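Malonyl CoA-acyl carrier protein transacylase (Synechocystis sp. PCC 6803 substr. Kazusa, PDB 4RR5) transfers the malonyl group from coenzyme A to holo-acyl carrier protein, giving the malonyl-ACP used in fatty acid biosynthesis. Local coordinates at residues 111-116 / 197-202; 128-133 / 153-158; 208-213 / 224-229. All coordinates share one frame; numbering follows the deposited sequence.

Contact 1. Residues 111-116 / 197-202. With ACT (acetate ion), chain B.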
ATOM      1  N   LYS A 111       2.283  11.195  -6.638  1.00 23.24           N
ATOM      2  CA  LYS A 111       1.959  11.572  -8.006  1.00 22.84           C
ATOM      3  C   LYS A 111       3.061  11.148  -8.956  1.00 25.42           C
ATOM      4  O   LYS A 111       2.797  10.574 -10.011  1.00 27.75           O
ATOM      5  CB  LYS A 111       1.732  13.074  -8.086  1.00 26.19           C
ATOM      6  CG  LYS A 111       1.383  13.636  -9.438  1.00 25.56           C
ATOM      7  CD  LYS A 111       1.148  15.143  -9.253  1.00 28.38           C
ATOM      8  CE  LYS A 111       0.649  15.816 -10.509  1.00 34.77           C
ATOM      9  NZ  LYS A 111       1.725  15.872 -11.521  1.00 42.18           N
ATOM     10  N   GLN A 112       4.301  11.427  -8.575  1.00 28.63           N
ATOM     11  CA  GLN A 112       5.432  11.070  -9.417  1.00 31.36           C
ATOM     12  C   GLN A 112       5.600   9.562  -9.442  1.00 28.41           C
ATOM     13  O   GLN A 112       5.773   8.976 -10.510  1.00 30.70           O
ATOM     14  CB  GLN A 112       6.717  11.743  -8.939  1.00 31.20           C
ATOM     15  CG  GLN A 112       7.931  11.390  -9.789  1.00 39.63           C
ATOM     16  CD  GLN A 112       9.160  12.198  -9.409  1.00 44.28           C
ATOM     17  OE1 GLN A 112       9.050  13.208  -8.710  1.00 44.03           O
ATOM     18  NE2 GLN A 112      10.341  11.757  -9.867  1.00 37.07           N
ATOM     19  N   ARG A 113       5.519   8.943  -8.266  1.00 25.61           N
ATOM     20  CA  ARG A 113       5.682   7.502  -8.140  1.00 24.94           C
ATOM     21  C   ARG A 113       4.742   6.763  -9.077  1.00 28.95           C
ATOM     22  O   ARG A 113       5.156   5.832  -9.785  1.00 26.50           O
ATOM     23  CB  ARG A 113       5.426   7.056  -6.705  1.00 21.23           C
ATOM     24  CG  ARG A 113       5.629   5.581  -6.477  1.00 21.79           C
ATOM     25  CD  ARG A 113       4.814   5.134  -5.284  1.00 24.01           C
ATOM     26  NE  ARG A 113       5.317   3.904  -4.685  1.00 19.48           N
ATOM     27  CZ  ARG A 113       4.602   2.790  -4.559  1.00 23.38           C
ATOM     28  NH1 ARG A 113       3.350   2.749  -4.985  1.00 25.10           N
ATOM     29  NH2 ARG A 113       5.132   1.718  -3.988  1.00 23.92           N
ATOM     30  N   SER A 114       3.478   7.195  -9.077  1.00 27.40           N
ATOM     31  CA  SER A 114       2.424   6.535  -9.839  1.00 25.87           C
ATOM     32  C   SER A 114       2.554   6.814 -11.333  1.00 29.75           C
ATOM     33  O   SER A 114       2.105   6.010 -12.157  1.00 32.97           O
ATOM     34  CB  SER A 114       1.034   6.965  -9.339  1.00 26.48           C
ATOM     35  OG  SER A 114       0.794   8.355  -9.538  1.00 31.03           O
ATOM     36  N   GLU A 115       3.168   7.939 -11.691  1.00 25.61           N
ATOM     37  CA  GLU A 115       3.427   8.210 -13.104  1.00 30.17           C
ATOM     38  C   GLU A 115       4.504   7.288 -13.657  1.00 31.57           C
ATOM     39  O   GLU A 115       4.333   6.694 -14.727  1.00 32.27           O
ATOM     40  CB  GLU A 115       3.824   9.667 -13.315  1.00 30.02           C
ATOM     41  CG  GLU A 115       2.622  10.568 -13.437  1.00 33.65           C
ATOM     42  CD  GLU A 115       2.979  12.012 -13.266  1.00 39.35           C
ATOM     43  OE1 GLU A 115       4.171  12.350 -13.457  1.00 39.68           O
ATOM     44  OE2 GLU A 115       2.071  12.798 -12.930  1.00 40.98           O
ATOM     45  N   VAL A 116       5.609   7.199 -12.921  1.00 26.46           N
ATOM     46  CA  VAL A 116       6.697   6.282 -13.202  1.00 27.08           C
ATOM     47  C   VAL A 116       6.184   4.870 -13.465  1.00 33.92           C
ATOM     48  O   VAL A 116       6.472   4.286 -14.506  1.00 36.16           O
ATOM     49  CB  VAL A 116       7.703   6.240 -12.016  1.00 36.90           C
ATOM     50  CG1 VAL A 116       8.599   5.023 -12.109  1.00 35.74           C
ATOM     51  CG2 VAL A 116       8.519   7.533 -11.929  1.00 29.13           C
ATOM     52  N   GLN A 197      15.013   4.352 -10.438  1.00 54.22           N
ATOM     53  CA  GLN A 197      16.249   5.076 -10.146  1.00 52.34           C
ATOM     54  C   GLN A 197      16.135   6.584 -10.435  1.00 47.84           C
ATOM     55  O   GLN A 197      16.822   7.383  -9.802  1.00 48.09           O
ATOM     56  CB  GLN A 197      17.434   4.438 -10.892  1.00 53.73           C
ATOM     57  CG  GLN A 197      17.954   5.143 -12.140  1.00 61.50           C
ATOM     58  CD  GLN A 197      19.202   4.442 -12.704  1.00 65.16           C
ATOM     59  OE1 GLN A 197      19.994   3.859 -11.953  1.00 59.61           O
ATOM     60  NE2 GLN A 197      19.362   4.478 -14.029  1.00 55.76           N
ATOM     61  N   SER A 198      15.247   6.993 -11.334  1.00 44.68           N
ATOM     62  CA  SER A 198      15.022   8.434 -11.491  1.00 50.76           C
ATOM     63  C   SER A 198      14.177   9.029 -10.348  1.00 49.17           C
ATOM     64  O   SER A 198      14.437  10.144  -9.867  1.00 44.53           O
ATOM     65  CB  SER A 198      14.356   8.737 -12.828  1.00 52.33           C
ATOM     66  OG  SER A 198      14.422  10.132 -13.099  1.00 55.58           O
ATOM     67  N   PHE A 199      13.160   8.279  -9.934  1.00 43.85           N
ATOM     68  CA  PHE A 199      12.305   8.653  -8.811  1.00 43.47           C
ATOM     69  C   PHE A 199      13.103   8.711  -7.504  1.00 40.26           C
ATOM     70  O   PHE A 199      12.838   9.553  -6.644  1.00 37.24           O
ATOM     71  CB  PHE A 199      11.133   7.658  -8.703  1.00 39.22           C
ATOM     72  CG  PHE A 199      10.269   7.844  -7.483  1.00 33.05           C
ATOM     73  CD1 PHE A 199       9.563   9.022  -7.279  1.00 33.26           C
ATOM     74  CD2 PHE A 199      10.148   6.822  -6.548  1.00 27.53           C
ATOM     75  CE1 PHE A 199       8.759   9.188  -6.153  1.00 27.88           C
ATOM     76  CE2 PHE A 199       9.349   6.975  -5.432  1.00 26.05           C
ATOM     77  CZ  PHE A 199       8.649   8.165  -5.230  1.00 24.96           C
ATOM     78  N   ALA A 200      14.085   7.819  -7.369  1.00 41.54           N
ATOM     79  CA  ALA A 200      14.977   7.796  -6.203  1.00 41.20           C
ATOM     80  C   ALA A 200      15.802   9.070  -6.079  1.00 34.75           C
ATOM     81  O   ALA A 200      16.035   9.552  -4.974  1.00 33.84           O
ATOM     82  CB  ALA A 200      15.902   6.589  -6.259  1.00 39.56           C
ATOM     83  N   GLN A 201      16.268   9.585  -7.213  1.00 38.69           N
ATOM     84  CA  GLN A 201      16.928  10.885  -7.246  1.00 43.46           C
ATOM     85  C   GLN A 201      16.010  11.931  -6.598  1.00 43.92           C
ATOM     86  O   GLN A 201      16.427  12.661  -5.705  1.00 41.16           O
ATOM     87  CB  GLN A 201      17.302  11.276  -8.688  1.00 48.43           C
ATOM     88  CG  GLN A 201      18.725  10.847  -9.103  1.00 51.17           C
ATOM     89  CD  GLN A 201      18.930  10.722 -10.625  1.00 61.71           C
ATOM     90  OE1 GLN A 201      18.190  11.303 -11.423  1.00 59.96           O
ATOM     91  NE2 GLN A 201      19.946   9.955 -11.022  1.00 60.45           N
ATOM     92  N   THR A 202      14.751  11.971  -7.026  1.00 45.60           N
ATOM     93  CA  THR A 202      13.745  12.839  -6.406  1.00 39.79           C
ATOM     94  C   THR A 202      13.572  12.593  -4.896  1.00 40.82           C
ATOM     95  O   THR A 202      13.500  13.542  -4.094  1.00 33.60           O
ATOM     96  CB  THR A 202      12.373  12.662  -7.102  1.00 43.23           C
ATOM     97  OG1 THR A 202      12.388  13.320  -8.377  1.00 42.82           O
ATOM     98  CG2 THR A 202      11.235  13.219  -6.238  1.00 37.02           C
TER
HETATM   99  C   ACT B 301       1.667  -0.661  -6.508  1.00 36.66           C
HETATM  100  O   ACT B 301       1.803   0.129  -5.525  1.00 28.61           O
HETATM  101  OXT ACT B 301       0.967  -0.259  -7.475  1.00 34.63           O
HETATM  102  CH3 ACT B 301       2.292  -2.033  -6.553  1.00 34.68           C
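Phe199 meets Arg113 and Gln112 with different parts of its ring. Arg113 lays its CB over one face, a CH-pi contact with CB 4.2 Å from the centroid of the Phe199 ring. Gln112 comes to the rim instead: its CD lies at the edge, in the ring plane, and the amide and ring planes are 73° apart. With CG anti to the backbone N (chi1 180°) and an extended chain, Gln112 reaches past the ring to Thr202, where its NE2 donates to OG1 over 3.0 Å, the partner in the amide plane. With an alanine in place of Gln112 the amide is gone, and Thr202 OG1 would probably be left without this donor and the CD1 side of the Phe199 ring less well covered. One turn along, Val116 CG2 sits 4.2 Å from Phe199 CB, the two side chains crossing at about a right angle.

The arginine's far end turns away from helix 193-204. Arg113 NH1 donates to the acetate O at 3.1 Å, near the guanidinium plane, and to Gln60; NH2 bonds to Gln237 and to Ser88 OG. The acetate, probably from the crystallisation liquor, is also bonded by Ser88, the active-site serine by similarity; it probably mimics the malonyl carboxylate, as the malonyl-binding arginine of FabD relatives suggests.

The segments run nearly antiparallel, their axes 171° apart in direction and 10.3 Å apart at closest approach. Helix 103-119 thus packs against helix 193-204, with Tyr92 of helix 90-97 and Met238 touching both Arg113 and Phe199, while Gln60 and Pro61 of helix 56-76 meet Ser114.

Contact 2. Residues 128-133 / 153-158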
ATOM      1  N   LEU A 128      -1.648 -15.489  -6.055  1.00 37.63           N
ATOM      2  CA  LEU A 128      -1.820 -16.919  -5.889  1.00 36.90           C
ATOM      3  C   LEU A 128      -2.430 -17.170  -4.536  1.00 41.25           C
ATOM      4  O   LEU A 128      -1.888 -16.750  -3.519  1.00 41.33           O
ATOM      5  CB  LEU A 128      -0.485 -17.655  -6.027  1.00 37.90           C
ATOM      6  CG  LEU A 128       0.179 -17.591  -7.400  1.00 35.88           C
ATOM      7  CD1 LEU A 128       1.639 -17.978  -7.325  1.00 38.99           C
ATOM      8  CD2 LEU A 128      -0.541 -18.513  -8.337  1.00 43.64           C
ATOM      9  N   MET A 129      -3.581 -17.826  -4.515  1.00 47.82           N
ATOM     10  CA  MET A 129      -4.228 -18.085  -3.245  1.00 49.43           C
ATOM     11  C   MET A 129      -4.251 -19.585  -3.033  1.00 51.33           C
ATOM     12  O   MET A 129      -4.659 -20.332  -3.919  1.00 56.40           O
ATOM     13  CB  MET A 129      -5.645 -17.489  -3.194  1.00 56.41           C
ATOM     14  CG  MET A 129      -6.480 -18.061  -2.037  1.00 69.29           C
ATOM     15  SD  MET A 129      -8.014 -17.215  -1.566  1.00 98.12           S
ATOM     16  CE  MET A 129      -8.392 -18.079  -0.032  1.00 67.21           C
ATOM     17  N   LYS A 130      -3.778 -20.005  -1.864  1.00 47.61           N
ATOM     18  CA  LYS A 130      -3.747 -21.407  -1.477  1.00 56.44           C
ATOM     19  C   LYS A 130      -2.867 -22.235  -2.421  1.00 55.10           C
ATOM     20  O   LYS A 130      -3.368 -22.990  -3.255  1.00 59.06           O
ATOM     21  CB  LYS A 130      -5.170 -21.979  -1.428  1.00 58.18           C
ATOM     22  CG  LYS A 130      -5.595 -22.474  -0.055  1.00 56.10           C
ATOM     23  CD  LYS A 130      -6.111 -21.341   0.806  1.00 60.93           C
ATOM     24  CE  LYS A 130      -6.328 -21.798   2.236  1.00 62.17           C
ATOM     25  NZ  LYS A 130      -5.037 -22.088   2.921  1.00 63.37           N
ATOM     26  N   PHE A 131      -1.553 -22.097  -2.270  1.00 53.97           N
ATOM     27  CA  PHE A 131      -0.607 -22.725  -3.188  1.00 52.09           C
ATOM     28  C   PHE A 131       0.336 -23.694  -2.503  1.00 46.48           C
ATOM     29  O   PHE A 131       0.506 -23.675  -1.291  1.00 44.17           O
ATOM     30  CB  PHE A 131       0.215 -21.655  -3.929  1.00 48.56           C
ATOM     31  CG  PHE A 131       0.915 -20.701  -3.022  1.00 45.95           C
ATOM     32  CD1 PHE A 131       0.287 -19.540  -2.607  1.00 43.52           C
ATOM     33  CD2 PHE A 131       2.198 -20.971  -2.570  1.00 49.65           C
ATOM     34  CE1 PHE A 131       0.925 -18.665  -1.756  1.00 46.91           C
ATOM     35  CE2 PHE A 131       2.846 -20.100  -1.720  1.00 48.32           C
ATOM     36  CZ  PHE A 131       2.211 -18.946  -1.311  1.00 46.82           C
ATOM     37  N   ASP A 132       0.957 -24.542  -3.304  1.00 51.65           N
ATOM     38  CA  ASP A 132       2.008 -25.402  -2.805  1.00 53.02           C
ATOM     39  C   ASP A 132       3.264 -24.568  -2.617  1.00 48.88           C
ATOM     40  O   ASP A 132       3.925 -24.223  -3.598  1.00 42.99           O
ATOM     41  CB  ASP A 132       2.263 -26.559  -3.769  1.00 56.28           C
ATOM     42  CG  ASP A 132       2.891 -27.749  -3.090  1.00 54.55           C
ATOM     43  OD1 ASP A 132       2.194 -28.391  -2.281  1.00 52.31           O
ATOM     44  OD2 ASP A 132       4.075 -28.037  -3.358  1.00 58.05           O
ATOM     45  N   GLN A 133       3.576 -24.239  -1.361  1.00 47.06           N
ATOM     46  CA  GLN A 133       4.741 -23.411  -1.052  1.00 55.09           C
ATOM     47  C   GLN A 133       6.027 -24.039  -1.605  1.00 56.00           C
ATOM     48  O   GLN A 133       6.938 -23.338  -2.052  1.00 52.65           O
ATOM     49  CB  GLN A 133       4.858 -23.188   0.454  1.00 50.23           C
ATOM     50  CG  GLN A 133       3.545 -22.806   1.119  1.00 53.62           C
ATOM     51  CD  GLN A 133       3.720 -22.378   2.577  1.00 65.12           C
ATOM     52  OE1 GLN A 133       4.799 -21.944   2.986  1.00 71.02           O
ATOM     53  NE2 GLN A 133       2.653 -22.502   3.366  1.00 62.93           N
ATOM     54  N   SER A 153      -0.025 -13.299   2.970  1.00 36.76           N
ATOM     55  CA  SER A 153      -0.464 -14.198   4.038  1.00 38.03           C
ATOM     56  C   SER A 153       0.039 -15.584   3.681  1.00 38.68           C
ATOM     57  O   SER A 153       0.361 -15.831   2.519  1.00 38.59           O
ATOM     58  CB  SER A 153      -1.997 -14.190   4.201  1.00 37.12           C
ATOM     59  OG  SER A 153      -2.661 -14.838   3.126  1.00 34.18           O
ATOM     60  N   PRO A 154       0.132 -16.487   4.671  1.00 44.66           N
ATOM     61  CA  PRO A 154       0.523 -17.873   4.381  1.00 45.66           C
ATOM     62  C   PRO A 154      -0.218 -18.482   3.183  1.00 46.38           C
ATOM     63  O   PRO A 154       0.331 -19.307   2.447  1.00 54.98           O
ATOM     64  CB  PRO A 154       0.171 -18.594   5.680  1.00 43.71           C
ATOM     65  CG  PRO A 154       0.455 -17.559   6.736  1.00 44.48           C
ATOM     66  CD  PRO A 154       0.095 -16.224   6.122  1.00 42.83           C
ATOM     67  N   GLU A 155      -1.448 -18.045   2.968  1.00 45.20           N
ATOM     68  CA  GLU A 155      -2.261 -18.561   1.882  1.00 48.92           C
ATOM     69  C   GLU A 155      -2.045 -17.798   0.580  1.00 46.62           C
ATOM     70  O   GLU A 155      -2.470 -18.248  -0.489  1.00 48.29           O
ATOM     71  CB  GLU A 155      -3.744 -18.502   2.258  1.00 53.39           C
ATOM     72  CG  GLU A 155      -4.055 -18.882   3.695  1.00 57.55           C
ATOM     73  CD  GLU A 155      -5.543 -19.041   3.924  1.00 65.51           C
ATOM     74  OE1 GLU A 155      -6.320 -18.658   3.020  1.00 67.20           O
ATOM     75  OE2 GLU A 155      -5.940 -19.552   4.995  1.00 63.96           O
ATOM     76  N   GLN A 156      -1.400 -16.638   0.659  1.00 48.20           N
ATOM     77  CA  GLN A 156      -1.390 -15.741  -0.492  1.00 42.41           C
ATOM     78  C   GLN A 156      -0.093 -14.974  -0.750  1.00 41.66           C
ATOM     79  O   GLN A 156       0.475 -14.337   0.154  1.00 34.75           O
ATOM     80  CB  GLN A 156      -2.516 -14.723  -0.370  1.00 35.30           C
ATOM     81  CG  GLN A 156      -2.539 -13.810  -1.567  1.00 39.03           C
ATOM     82  CD  GLN A 156      -3.497 -12.673  -1.404  1.00 49.13           C
ATOM     83  OE1 GLN A 156      -4.525 -12.805  -0.726  1.00 49.00           O
ATOM     84  NE2 GLN A 156      -3.171 -11.535  -2.019  1.00 37.29           N
ATOM     85  N   VAL A 157       0.346 -15.025  -2.008  1.00 34.21           N
ATOM     86  CA  VAL A 157       1.433 -14.192  -2.485  1.00 33.99           C
ATOM     87  C   VAL A 157       1.060 -13.541  -3.794  1.00 31.53           C
ATOM     88  O   VAL A 157       0.044 -13.860  -4.395  1.00 34.11           O
ATOM     89  CB  VAL A 157       2.728 -14.986  -2.713  1.00 35.32           C
ATOM     90  CG1 VAL A 157       3.209 -15.631  -1.404  1.00 28.63           C
ATOM     91  CG2 VAL A 157       2.528 -16.008  -3.844  1.00 32.70           C
ATOM     92  N   VAL A 158       1.910 -12.627  -4.231  1.00 32.64           N
ATOM     93  CA  VAL A 158       1.823 -12.064  -5.561  1.00 28.72           C
ATOM     94  C   VAL A 158       3.174 -12.203  -6.237  1.00 27.09           C
ATOM     95  O   VAL A 158       4.188 -11.816  -5.673  1.00 29.71           O
ATOM     96  CB  VAL A 158       1.404 -10.602  -5.515  1.00 29.93           C
ATOM     97  CG1 VAL A 158       1.698  -9.922  -6.841  1.00 27.32           C
ATOM     98  CG2 VAL A 158      -0.077 -10.503  -5.141  1.00 28.18           C
TER
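Leu128 and Val157 form an antiparallel hydrogen-bonded pair: Leu128 N donates to Val157 O at 2.9 Å, and Val157 N returns a bond to Leu128 O at 3.2 Å. Met129 and Gln156 follow as a non-hydrogen-bonded pair, and beyond the bridges Lys130 N still reaches Glu155 O, a short 2.6 Å bond lying in the carbonyl plane. Leu128 CB touches Val157 CG2 on one face of the sheet. Phe131 adds its ring there, a first torsion of 55° turning it toward Val157, with CZ 3.5 Å from Val157 CG1.

In the next shell, Leu136 of helix 133-140 touches Leu128, Phe131 and Val157 alike. Strands 124-129 and 156-161 are neighbours in the mixed sheet of the smaller subdomain, ferredoxin-like in FabD enzymes. The type I turn from Ser153 to Gln156, linking strands 146-153 and 156-161, presents the Glu155 carbonyl to Lys130.

Lys130 and Glu155 run side by side, pointing the same way, and form a salt bridge of 3.4 Å between NZ and OE2. Arg274 NH1 bridges the same OE2. This carboxylate therefore faces two cations, an arrangement likely to favour its ionised form, while the paired strands rely on backbone bonds and apolar packing.

Contact 3. Residues 208-213 / 224-229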
ATOM      1  N   PHE A 208      13.417  13.917   5.276  1.00 36.78           N
ATOM      2  CA  PHE A 208      12.467  13.117   6.036  1.00 36.98           C
ATOM      3  C   PHE A 208      12.587  13.392   7.539  1.00 42.22           C
ATOM      4  O   PHE A 208      13.670  13.230   8.113  1.00 44.53           O
ATOM      5  CB  PHE A 208      12.690  11.627   5.775  1.00 34.52           C
ATOM      6  CG  PHE A 208      11.956  11.098   4.581  1.00 33.95           C
ATOM      7  CD1 PHE A 208      11.631  11.928   3.520  1.00 30.10           C
ATOM      8  CD2 PHE A 208      11.584   9.762   4.521  1.00 32.14           C
ATOM      9  CE1 PHE A 208      10.966  11.439   2.417  1.00 29.64           C
ATOM     10  CE2 PHE A 208      10.898   9.261   3.415  1.00 34.32           C
ATOM     11  CZ  PHE A 208      10.589  10.107   2.360  1.00 30.94           C
ATOM     12  N   ASN A 209      11.496  13.806   8.181  1.00 32.55           N
ATOM     13  CA  ASN A 209      11.503  13.915   9.639  1.00 32.85           C
ATOM     14  C   ASN A 209      11.511  12.529  10.255  1.00 32.37           C
ATOM     15  O   ASN A 209      11.114  11.550   9.626  1.00 38.64           O
ATOM     16  CB  ASN A 209      10.284  14.686  10.181  1.00 34.76           C
ATOM     17  CG  ASN A 209      10.069  16.017   9.493  1.00 37.89           C
ATOM     18  OD1 ASN A 209      11.021  16.722   9.159  1.00 45.17           O
ATOM     19  ND2 ASN A 209       8.804  16.359   9.255  1.00 36.80           N
ATOM     20  N   ASP A 210      11.947  12.442  11.497  1.00 35.16           N
ATOM     21  CA  ASP A 210      11.815  11.196  12.214  1.00 38.30           C
ATOM     22  C   ASP A 210      10.324  10.993  12.487  1.00 37.55           C
ATOM     23  O   ASP A 210       9.538  11.947  12.497  1.00 35.64           O
ATOM     24  CB  ASP A 210      12.654  11.211  13.501  1.00 35.45           C
ATOM     25  CG  ASP A 210      14.159  11.343  13.220  1.00 43.86           C
ATOM     26  OD1 ASP A 210      14.638  10.783  12.203  1.00 42.60           O
ATOM     27  OD2 ASP A 210      14.868  12.011  14.010  1.00 44.95           O
ATOM     28  N   ALA A 211       9.932   9.745  12.679  1.00 36.12           N
ATOM     29  CA  ALA A 211       8.536   9.420  12.861  1.00 36.07           C
ATOM     30  C   ALA A 211       8.141   9.520  14.325  1.00 36.61           C
ATOM     31  O   ALA A 211       8.898   9.143  15.222  1.00 32.13           O
ATOM     32  CB  ALA A 211       8.232   8.024  12.321  1.00 30.94           C
ATOM     33  N   THR A 212       6.927  10.014  14.537  1.00 35.08           N
ATOM     34  CA  THR A 212       6.346  10.184  15.855  1.00 31.01           C
ATOM     35  C   THR A 212       5.823   8.860  16.428  1.00 33.16           C
ATOM     36  O   THR A 212       5.500   8.777  17.613  1.00 32.36           O
ATOM     37  CB  THR A 212       5.223  11.200  15.779  1.00 26.57           C
ATOM     38  OG1 THR A 212       4.173  10.646  14.993  1.00 30.62           O
ATOM     39  CG2 THR A 212       5.705  12.425  15.061  1.00 23.38           C
ATOM     40  N   VAL A 213       5.717   7.840  15.574  1.00 34.78           N
ATOM     41  CA  VAL A 213       5.453   6.463  16.008  1.00 29.17           C
ATOM     42  C   VAL A 213       6.261   5.485  15.134  1.00 35.94           C
ATOM     43  O   VAL A 213       6.787   5.861  14.078  1.00 33.26           O
ATOM     44  CB  VAL A 213       3.948   6.103  15.950  1.00 32.63           C
ATOM     45  CG1 VAL A 213       3.167   6.893  16.964  1.00 37.92           C
ATOM     46  CG2 VAL A 213       3.394   6.339  14.583  1.00 31.53           C
ATOM     47  N   THR A 224      10.900   1.005  13.091  1.00 29.65           N
ATOM     48  CA  THR A 224      11.869   2.077  13.309  1.00 30.78           C
ATOM     49  C   THR A 224      11.230   3.449  13.161  1.00 31.34           C
ATOM     50  O   THR A 224      10.126   3.572  12.658  1.00 34.36           O
ATOM     51  CB  THR A 224      13.064   2.014  12.352  1.00 31.61           C
ATOM     52  OG1 THR A 224      13.893   3.164  12.585  1.00 37.62           O
ATOM     53  CG2 THR A 224      12.609   2.037  10.917  1.00 27.87           C
ATOM     54  N   GLN A 225      11.935   4.483  13.600  1.00 34.30           N
ATOM     55  CA  GLN A 225      11.408   5.837  13.516  1.00 31.49           C
ATOM     56  C   GLN A 225      12.402   6.813  12.946  1.00 31.61           C
ATOM     57  O   GLN A 225      12.099   7.997  12.812  1.00 32.78           O
ATOM     58  CB  GLN A 225      10.968   6.318  14.883  1.00 29.88           C
ATOM     59  CG  GLN A 225       9.867   5.493  15.454  1.00 35.57           C
ATOM     60  CD  GLN A 225       9.381   6.035  16.765  1.00 37.52           C
ATOM     61  OE1 GLN A 225       9.055   5.275  17.674  1.00 41.41           O
ATOM     62  NE2 GLN A 225       9.317   7.358  16.873  1.00 35.33           N
ATOM     63  N   ASN A 226      13.594   6.320  12.622  1.00 32.67           N
ATOM     64  CA  ASN A 226      14.620   7.160  12.019  1.00 35.20           C
ATOM     65  C   ASN A 226      14.249   7.592  10.588  1.00 37.55           C
ATOM     66  O   ASN A 226      13.967   6.756   9.716  1.00 32.50           O
ATOM     67  CB  ASN A 226      15.970   6.434  12.029  1.00 34.61           C
ATOM     68  CG  ASN A 226      17.072   7.267  11.421  1.00 34.87           C
ATOM     69  OD1 ASN A 226      17.519   7.017  10.296  1.00 33.96           O
ATOM     70  ND2 ASN A 226      17.513   8.281  12.156  1.00 39.35           N
ATOM     71  N   GLY A 227      14.243   8.905  10.363  1.00 36.98           N
ATOM     72  CA  GLY A 227      13.824   9.461   9.094  1.00 32.96           C
ATOM     73  C   GLY A 227      14.643   8.947   7.933  1.00 35.40           C
ATOM     74  O   GLY A 227      14.130   8.713   6.840  1.00 39.36           O
ATOM     75  N   ASP A 228      15.929   8.747   8.167  1.00 40.26           N
ATOM     76  CA  ASP A 228      16.829   8.408   7.073  1.00 40.80           C
ATOM     77  C   ASP A 228      16.800   6.918   6.743  1.00 32.90           C
ATOM     78  O   ASP A 228      16.954   6.526   5.585  1.00 29.51           O
ATOM     79  CB  ASP A 228      18.246   8.867   7.409  1.00 38.23           C
ATOM     80  CG  ASP A 228      18.413  10.358   7.249  1.00 39.38           C
ATOM     81  OD1 ASP A 228      17.809  10.930   6.315  1.00 38.01           O
ATOM     82  OD2 ASP A 228      19.122  10.961   8.078  1.00 44.71           O
ATOM     83  N   ARG A 229      16.605   6.092   7.760  1.00 30.65           N
ATOM     84  CA  ARG A 229      16.460   4.673   7.518  1.00 33.56           C
ATOM     85  C   ARG A 229      15.145   4.438   6.756  1.00 36.05           C
ATOM     86  O   ARG A 229      15.100   3.622   5.825  1.00 32.35           O
ATOM     87  CB  ARG A 229      16.503   3.887   8.829  1.00 26.73           C
ATOM     88  CG  ARG A 229      16.322   2.366   8.664  1.00 32.59           C
ATOM     89  CD  ARG A 229      17.402   1.693   7.778  1.00 36.76           C
ATOM     90  NE  ARG A 229      17.186   0.246   7.722  1.00 36.63           N
ATOM     91  CZ  ARG A 229      17.066  -0.466   6.603  1.00 34.49           C
ATOM     92  NH1 ARG A 229      17.168   0.112   5.414  1.00 37.29           N
ATOM     93  NH2 ARG A 229      16.848  -1.769   6.675  1.00 29.00           N
TER
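Gly227 packs directly against the 208-210 backbone, and this is where the contact is tight. Its CA is 3.5 Å from Asn209 O, its O lies 3.4 Å from Phe208 CB, and a beta carbon at this position would collide with the carbonyl oxygens of Phe208 and Asn209. Alongside, Gly227 N donates to Asp210 OD1 over 2.7 Å, nearly straight at 164° and using the anti lone pair of that oxygen. Ala211 N meets Gln225 O at 2.8 Å, in the carbonyl plane and on a lone pair. The Gln225 side chain, extended beyond CG, runs alongside the 211-213 backbone, bringing NE2 to Ala211 O in a bond modelled too short for its length to be trusted; CG also passes 3.4 Å from Val213 O.

The outer side is looser: Asp210 and Asn226 are exposed, their nearest side-chain atoms, OD1 and ND2, 3.8 Å apart. What fixes the helix start is the N-cap, Asn226 OD1 accepting from Arg229 N at 2.8 Å and weakly from Asp228 N, with an ST turn at Thr224 leading into it.

The contact therefore joins the start of helix 227-235 to the loop between helix 193-204 and strand 215-217. Val100 touches Phe208 and Ala211, Phe101 stacks edge-to-face with Phe208, and Leu234 covers Phe208 from the helix.

From the N terminus, the chain first passes strand 3-7, the helices up to 56-76 and the region of Ser88 before helix 103-119 supplies the first half of contact 1. Strand 124-129 follows directly and opens contact 2, which closes after 19 intervening residues and joins two strands of the mixed sheet. That short loop is nested inside the longer one, of 80 intervening residues, that contact 1 closes by joining helix 103-119 to helix 193-204. Contact 3 comes next in series: across ten intervening residues it ties the loop after helix 193-204 to the start of helix 227-235. Between centres, contacts 1 and 3 are about 21 Å apart, while contact 2 lies 30 Å or more from both.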